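Long-range contact in tellurite resistance protein of COG3793 (Nostoc punctiforme, PDB 2OU3), which is of unconfirmed function but, as a TerB-family member, is probably linked to tellurite resistance, and binds zinc and 1H-indole-3-carbaldehyde: residues Q94-A106 with L126-Y140. Sequence-based numbering, arbitrary orientation.
With ZN (zinc ion), chain C; I3A (1H-indole-3-carbaldehyde), chain E.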
loop_
_atom_site.group_PDB
_atom_site.type_symbol
_atom_site.label_atom_id
_atom_site.label_comp_id
_atom_site.label_asym_id
_atom_site.label_seq_id
_atom_site.Cartn_x
_atom_site.Cartn_y
_atom_site.Cartn_z
ATOM N N GLN A 94 -8.942 -1.337 -17.607
ATOM C CA GLN A 94 -10.380 -1.298 -17.292
ATOM C C GLN A 94 -10.723 -1.904 -15.933
ATOM O O GLN A 94 -11.463 -1.306 -15.170
ATOM C CB GLN A 94 -11.208 -1.967 -18.391
ATOM C CG GLN A 94 -11.292 -1.160 -19.719
ATOM C CD GLN A 94 -10.110 -1.373 -20.648
ATOM O OE1 GLN A 94 -9.115 -2.025 -20.295
ATOM N NE2 GLN A 94 -10.206 -0.804 -21.845
ATOM N N ARG A 95 -10.196 -3.094 -15.630
ATOM C CA ARG A 95 -10.533 -3.758 -14.364
ATOM C C ARG A 95 -9.898 -3.032 -13.177
ATOM O O ARG A 95 -10.475 -2.923 -12.107
ATOM C CB ARG A 95 -10.091 -5.205 -14.365
ATOM C CG ARG A 95 -10.792 -6.054 -15.425
ATOM C CD ARG A 95 -10.296 -7.482 -15.343
ATOM N NE ARG A 95 -10.807 -8.291 -16.434
ATOM C CZ ARG A 95 -10.718 -9.615 -16.479
ATOM N NH1 ARG A 95 -10.131 -10.306 -15.512
ATOM N NH2 ARG A 95 -11.229 -10.246 -17.493
ATOM N N ASP A 96 -8.694 -2.542 -13.410
ATOM C CA ASP A 96 -7.914 -1.798 -12.446
ATOM C C ASP A 96 -8.675 -0.503 -12.083
ATOM O O ASP A 96 -8.859 -0.175 -10.920
ATOM C CB ASP A 96 -6.559 -1.568 -13.118
ATOM C CG ASP A 96 -5.536 -0.819 -12.265
ATOM O OD1 ASP A 96 -5.828 -0.383 -11.122
ATOM O OD2 ASP A 96 -4.387 -0.726 -12.796
ATOM N N ILE A 97 -9.143 0.213 -13.099
ATOM C CA ILE A 97 -9.894 1.424 -12.887
ATOM C C ILE A 97 -11.136 1.105 -12.013
ATOM O O ILE A 97 -11.454 1.833 -11.073
ATOM C CB ILE A 97 -10.380 2.039 -14.265
ATOM C CG1 ILE A 97 -9.209 2.672 -15.059
ATOM C CG2 ILE A 97 -11.521 3.060 -14.044
ATOM C CD1 ILE A 97 -9.467 2.797 -16.600
ATOM N N LEU A 98 -11.847 0.042 -12.374
ATOM C CA LEU A 98 -13.117 -0.320 -11.681
ATOM C C LEU A 98 -12.883 -0.600 -10.219
ATOM O O LEU A 98 -13.621 -0.127 -9.362
ATOM C CB LEU A 98 -13.760 -1.527 -12.351
ATOM C CG LEU A 98 -15.256 -1.642 -12.023
ATOM C CD1 LEU A 98 -15.908 -0.573 -12.915
ATOM C CD2 LEU A 98 -15.873 -2.995 -12.305
ATOM N N LEU A 99 -11.834 -1.380 -9.925
ATOM C CA LEU A 99 -11.485 -1.727 -8.574
ATOM C C LEU A 99 -11.144 -0.507 -7.741
ATOM O O LEU A 99 -11.605 -0.372 -6.628
ATOM C CB LEU A 99 -10.344 -2.768 -8.538
ATOM C CG LEU A 99 -9.915 -3.185 -7.117
ATOM C CD1 LEU A 99 -11.057 -3.827 -6.326
ATOM C CD2 LEU A 99 -8.666 -4.098 -7.148
ATOM N N SER A 100 -10.346 0.394 -8.276
ATOM C CA SER A 100 -10.069 1.655 -7.573
ATOM C C SER A 100 -11.350 2.463 -7.368
ATOM O O SER A 100 -11.556 3.034 -6.312
ATOM C CB SER A 100 -9.041 2.483 -8.352
ATOM O OG SER A 100 -7.759 1.857 -8.296
ATOM N N ALA A 101 -12.224 2.485 -8.380
ATOM C CA ALA A 101 -13.504 3.187 -8.270
ATOM C C ALA A 101 -14.384 2.619 -7.152
ATOM O O ALA A 101 -15.027 3.364 -6.398
ATOM C CB ALA A 101 -14.267 3.128 -9.600
ATOM N N ILE A 102 -14.378 1.297 -7.028
ATOM C CA ILE A 102 -15.086 0.620 -5.921
ATOM C C ILE A 102 -14.534 1.069 -4.582
ATOM O O ILE A 102 -15.297 1.427 -3.689
ATOM C CB ILE A 102 -14.974 -0.908 -6.051
ATOM C CG1 ILE A 102 -15.776 -1.372 -7.267
ATOM C CG2 ILE A 102 -15.458 -1.634 -4.743
ATOM C CD1 ILE A 102 -15.411 -2.794 -7.792
ATOM N N TRP A 103 -13.204 1.048 -4.436
ATOM C CA TRP A 103 -12.548 1.476 -3.194
ATOM C C TRP A 103 -12.834 2.942 -2.893
ATOM O O TRP A 103 -13.108 3.293 -1.757
ATOM C CB TRP A 103 -11.042 1.266 -3.256
ATOM C CG TRP A 103 -10.588 -0.039 -2.780
ATOM C CD1 TRP A 103 -10.320 -1.144 -3.523
ATOM C CD2 TRP A 103 -10.364 -0.399 -1.417
ATOM N NE1 TRP A 103 -9.894 -2.177 -2.701
ATOM C CE2 TRP A 103 -9.934 -1.752 -1.403
ATOM C CE3 TRP A 103 -10.504 0.280 -0.203
ATOM C CZ2 TRP A 103 -9.627 -2.408 -0.230
ATOM C CZ3 TRP A 103 -10.195 -0.378 0.959
ATOM C CH2 TRP A 103 -9.773 -1.702 0.942
ATOM N N VAL A 104 -12.787 3.789 -3.916
ATOM C CA VAL A 104 -13.145 5.197 -3.734
ATOM C C VAL A 104 -14.595 5.360 -3.232
ATOM O O VAL A 104 -14.839 6.145 -2.337
ATOM C CB VAL A 104 -12.962 5.996 -5.027
ATOM C CG1 VAL A 104 -13.589 7.385 -4.894
ATOM C CG2 VAL A 104 -11.450 6.122 -5.360
ATOM N N SER A 105 -15.526 4.648 -3.841
ATOM C CA SER A 105 -16.921 4.713 -3.494
ATOM C C SER A 105 -17.127 4.216 -2.052
ATOM O O SER A 105 -17.998 4.672 -1.336
ATOM C CB SER A 105 -17.723 3.869 -4.473
ATOM O OG SER A 105 -17.733 4.460 -5.759
ATOM N N ALA A 106 -16.336 3.247 -1.636
ATOM C CA ALA A 106 -16.436 2.701 -0.286
ATOM C C ALA A 106 -15.867 3.637 0.778
ATOM O O ALA A 106 -16.107 3.419 1.957
ATOM C CB ALA A 106 -15.679 1.347 -0.216
ATOM N N LEU A 126 -17.046 0.202 -19.845
ATOM C CA LEU A 126 -15.695 -0.362 -19.927
ATOM C C LEU A 126 -15.601 -1.732 -20.588
ATOM O O LEU A 126 -14.496 -2.202 -20.862
ATOM C CB LEU A 126 -15.074 -0.416 -18.530
ATOM C CG LEU A 126 -14.724 0.913 -17.889
ATOM C CD1 LEU A 126 -14.186 0.626 -16.528
ATOM C CD2 LEU A 126 -13.706 1.707 -18.724
ATOM N N GLY A 127 -16.730 -2.385 -20.852
ATOM C CA GLY A 127 -16.718 -3.703 -21.473
ATOM C C GLY A 127 -16.378 -4.870 -20.548
ATOM O O GLY A 127 -15.998 -5.959 -21.013
ATOM N N ILE A 128 -16.560 -4.672 -19.250
ATOM C CA ILE A 128 -16.244 -5.698 -18.241
ATOM C C ILE A 128 -17.510 -6.527 -17.992
ATOM O O ILE A 128 -18.577 -5.960 -17.739
ATOM C CB ILE A 128 -15.784 -5.037 -16.896
ATOM C CG1 ILE A 128 -14.599 -4.087 -17.115
ATOM C CG2 ILE A 128 -15.433 -6.088 -15.843
ATOM C CD1 ILE A 128 -14.209 -3.264 -15.869
ATOM N N LYS A 129 -17.392 -7.850 -18.091
ATOM C CA LYS A 129 -18.524 -8.764 -17.866
ATOM C C LYS A 129 -18.933 -8.807 -16.401
ATOM O O LYS A 129 -18.091 -8.628 -15.492
ATOM C CB LYS A 129 -18.193 -10.171 -18.379
ATOM C CG LYS A 129 -18.089 -10.201 -19.905
ATOM C CD LYS A 129 -18.395 -11.550 -20.524
ATOM C CE LYS A 129 -18.490 -11.448 -22.056
ATOM N NZ LYS A 129 -17.147 -11.194 -22.652
ATOM N N GLU A 130 -20.233 -9.043 -16.167
ATOM C CA GLU A 130 -20.770 -9.072 -14.801
ATOM C C GLU A 130 -20.024 -10.007 -13.886
ATOM O O GLU A 130 -19.810 -9.688 -12.703
ATOM C CB GLU A 130 -22.237 -9.492 -14.807
ATOM C CG GLU A 130 -22.903 -9.590 -13.403
ATOM C CD GLU A 130 -23.077 -8.249 -12.749
ATOM O OE1 GLU A 130 -22.880 -7.203 -13.400
ATOM O OE2 GLU A 130 -23.436 -8.238 -11.571
ATOM N N GLU A 131 -19.667 -11.191 -14.366
ATOM C CA GLU A 131 -18.933 -12.117 -13.503
ATOM C C GLU A 131 -17.661 -11.464 -12.972
ATOM O O GLU A 131 -17.290 -11.664 -11.817
ATOM C CB GLU A 131 -18.578 -13.431 -14.221
ATOM C CG GLU A 131 -17.691 -14.346 -13.363
ATOM N N ILE A 132 -16.999 -10.673 -13.822
ATOM C CA ILE A 132 -15.754 -10.011 -13.432
ATOM C C ILE A 132 -16.052 -8.878 -12.445
ATOM O O ILE A 132 -15.373 -8.761 -11.404
ATOM C CB ILE A 132 -14.910 -9.514 -14.663
ATOM C CG1 ILE A 132 -14.457 -10.703 -15.524
ATOM C CG2 ILE A 132 -13.638 -8.724 -14.198
ATOM C CD1 ILE A 132 -13.614 -11.775 -14.748
ATOM N N VAL A 133 -17.058 -8.066 -12.739
ATOM C CA VAL A 133 -17.517 -7.058 -11.769
ATOM C C VAL A 133 -17.766 -7.684 -10.372
ATOM O O VAL A 133 -17.257 -7.181 -9.362
ATOM C CB VAL A 133 -18.797 -6.336 -12.219
ATOM C CG1 VAL A 133 -19.167 -5.253 -11.160
ATOM C CG2 VAL A 133 -18.607 -5.722 -13.621
ATOM N N ASP A 134 -18.556 -8.755 -10.318
ATOM C CA ASP A 134 -18.834 -9.455 -9.050
ATOM C C ASP A 134 -17.546 -9.898 -8.353
ATOM O O ASP A 134 -17.408 -9.769 -7.142
ATOM C CB ASP A 134 -19.820 -10.619 -9.269
ATOM C CG ASP A 134 -21.223 -10.132 -9.539
ATOM O OD1 ASP A 134 -21.509 -9.021 -9.115
ATOM O OD2 ASP A 134 -22.020 -10.787 -10.241
ATOM N N GLN A 135 -16.578 -10.386 -9.119
ATOM C CA GLN A 135 -15.299 -10.789 -8.557
ATOM C C GLN A 135 -14.490 -9.627 -8.005
ATOM O O GLN A 135 -13.837 -9.769 -6.951
ATOM C CB GLN A 135 -14.469 -11.573 -9.586
ATOM C CG GLN A 135 -14.998 -13.001 -9.792
ATOM C CD GLN A 135 -14.396 -13.681 -10.996
ATOM O OE1 GLN A 135 -13.281 -13.389 -11.371
ATOM N NE2 GLN A 135 -15.140 -14.609 -11.606
ATOM N N LEU A 136 -14.559 -8.482 -8.689
ATOM C CA LEU A 136 -13.832 -7.300 -8.260
ATOM C C LEU A 136 -14.438 -6.750 -6.975
ATOM O O LEU A 136 -13.705 -6.355 -6.064
ATOM C CB LEU A 136 -13.854 -6.237 -9.352
ATOM C CG LEU A 136 -12.965 -6.565 -10.551
ATOM C CD1 LEU A 136 -13.276 -5.589 -11.689
ATOM C CD2 LEU A 136 -11.468 -6.564 -10.174
ATOM N N GLU A 137 -15.771 -6.736 -6.887
ATOM C CA GLU A 137 -16.437 -6.333 -5.644
ATOM C C GLU A 137 -16.055 -7.245 -4.485
ATOM O O GLU A 137 -15.786 -6.784 -3.376
ATOM C CB GLU A 137 -17.948 -6.308 -5.775
ATOM C CG GLU A 137 -18.426 -5.277 -6.759
ATOM C CD GLU A 137 -19.846 -4.795 -6.503
ATOM O OE1 GLU A 137 -20.611 -5.490 -5.798
ATOM O OE2 GLU A 137 -20.192 -3.704 -7.027
ATOM N N GLN A 138 -16.030 -8.543 -4.743
ATOM C CA GLN A 138 -15.663 -9.512 -3.732
ATOM C C GLN A 138 -14.236 -9.297 -3.271
ATOM O O GLN A 138 -13.963 -9.370 -2.071
ATOM C CB GLN A 138 -15.837 -10.934 -4.252
ATOM C CG GLN A 138 -15.464 -12.005 -3.247
ATOM C CD GLN A 138 -15.680 -13.404 -3.804
ATOM O OE1 GLN A 138 -14.956 -13.849 -4.705
ATOM N NE2 GLN A 138 -16.678 -14.105 -3.268
ATOM N N LEU A 139 -13.342 -9.063 -4.225
ATOM C CA LEU A 139 -11.959 -8.787 -3.916
ATOM C C LEU A 139 -11.835 -7.555 -2.974
ATOM O O LEU A 139 -11.148 -7.622 -1.956
ATOM C CB LEU A 139 -11.182 -8.579 -5.186
ATOM C CG LEU A 139 -9.698 -8.265 -4.991
ATOM C CD1 LEU A 139 -8.950 -9.472 -4.431
ATOM C CD2 LEU A 139 -9.121 -7.811 -6.309
ATOM N N TYR A 140 -12.524 -6.469 -3.318
ATOM C CA TYR A 140 -12.657 -5.314 -2.433
ATOM C C TYR A 140 -13.061 -5.755 -1.006
ATOM O O TYR A 140 -12.426 -5.373 0.005
ATOM C CB TYR A 140 -13.671 -4.290 -2.973
ATOM C CG TYR A 140 -14.113 -3.398 -1.854
ATOM C CD1 TYR A 140 -13.253 -2.448 -1.351
ATOM C CD2 TYR A 140 -15.324 -3.590 -1.209
ATOM C CE1 TYR A 140 -13.579 -1.684 -0.284
ATOM C CE2 TYR A 140 -15.667 -2.800 -0.111
ATOM C CZ TYR A 140 -14.777 -1.864 0.341
ATOM O OH TYR A 140 -15.050 -1.074 1.417
HETATM ZN ZN ZN C . -19.523 6.087 -1.298
HETATM O O I3A E . -0.591 5.538 -12.491
HETATM C "C3'" I3A E . -1.139 4.675 -11.810
HETATM C C3 I3A E . -1.790 3.549 -12.524
HETATM C C2 I3A E . -2.381 2.485 -11.898
HETATM N N I3A E . -2.848 1.637 -12.876
HETATM C C8 I3A E . -2.583 2.112 -14.110
HETATM C C9 I3A E . -1.870 3.390 -13.979
HETATM C C4 I3A E . -1.431 4.095 -15.111
HETATM C C5 I3A E . -1.723 3.584 -16.353
HETATM C C6 I3A E . -2.398 2.362 -16.505
HETATM C C7 I3A E . -2.811 1.647 -15.391
HETATM O O HOH W 1 -12.879 -0.079 -22.806
HETATM O O HOH W 2 -21.138 7.688 -1.052
HETATM O O HOH W 3 -20.419 4.718 0.174
#
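Leu-126 meets the start of helix 94-106 with both branches: CD2 packs on the CG of Gln-94, while CD1 reaches Leu-98. One water bridges the two segments, accepting from NE2 of Gln-94 and giving a weak bond to O of Leu-126; the same NE2 also binds Ser-91. After the Schellman turn at Gly-127, Ile-128 drops its CD1 onto the backbone of Gln-94, 3.4 Å from O, and against Leu-98. Ile-132 then sets CG2 against one face of the Arg-95 guanidinium, off toward its rim, 3.6 Å from NE. Extended from CG to NE, the arginine passes across Ile-132 at about a right angle; NH1 goes on to Leu-153 O of the second subunit. Val-133 backs Leu-98, and Leu-136 follows as a knob in the hole formed by Arg-95, Leu-98, Leu-99 and Ile-102, with its CD1 3.7 Å from CD2 of Leu-98. Glu-137 lays its CG on CD1 of Ile-102 and sends its carboxylate to Arg-120. Leu-139 meets Leu-99 through their CD2 methyls. Last comes Tyr-140, its CG anti to the backbone N (chi1 161°), a setting that turns the ring edge onto Trp-103: CD1 stands 3.4 Å from CE2, and the planes meet at 82° in a T-shaped stack. Ile-102 CG2 and Ala-106 CB approach the tyrosine obliquely. Asp-96, bonded to the indole ligand, and Ser-105, a zinc ligand through its carbonyl, belong to the same helix 94-106. Helix 130-154 thus packs on helix 94-106 with the short segments crossing at -47°, one knob in its hole, within the all-helical fold of a TerB-family protein.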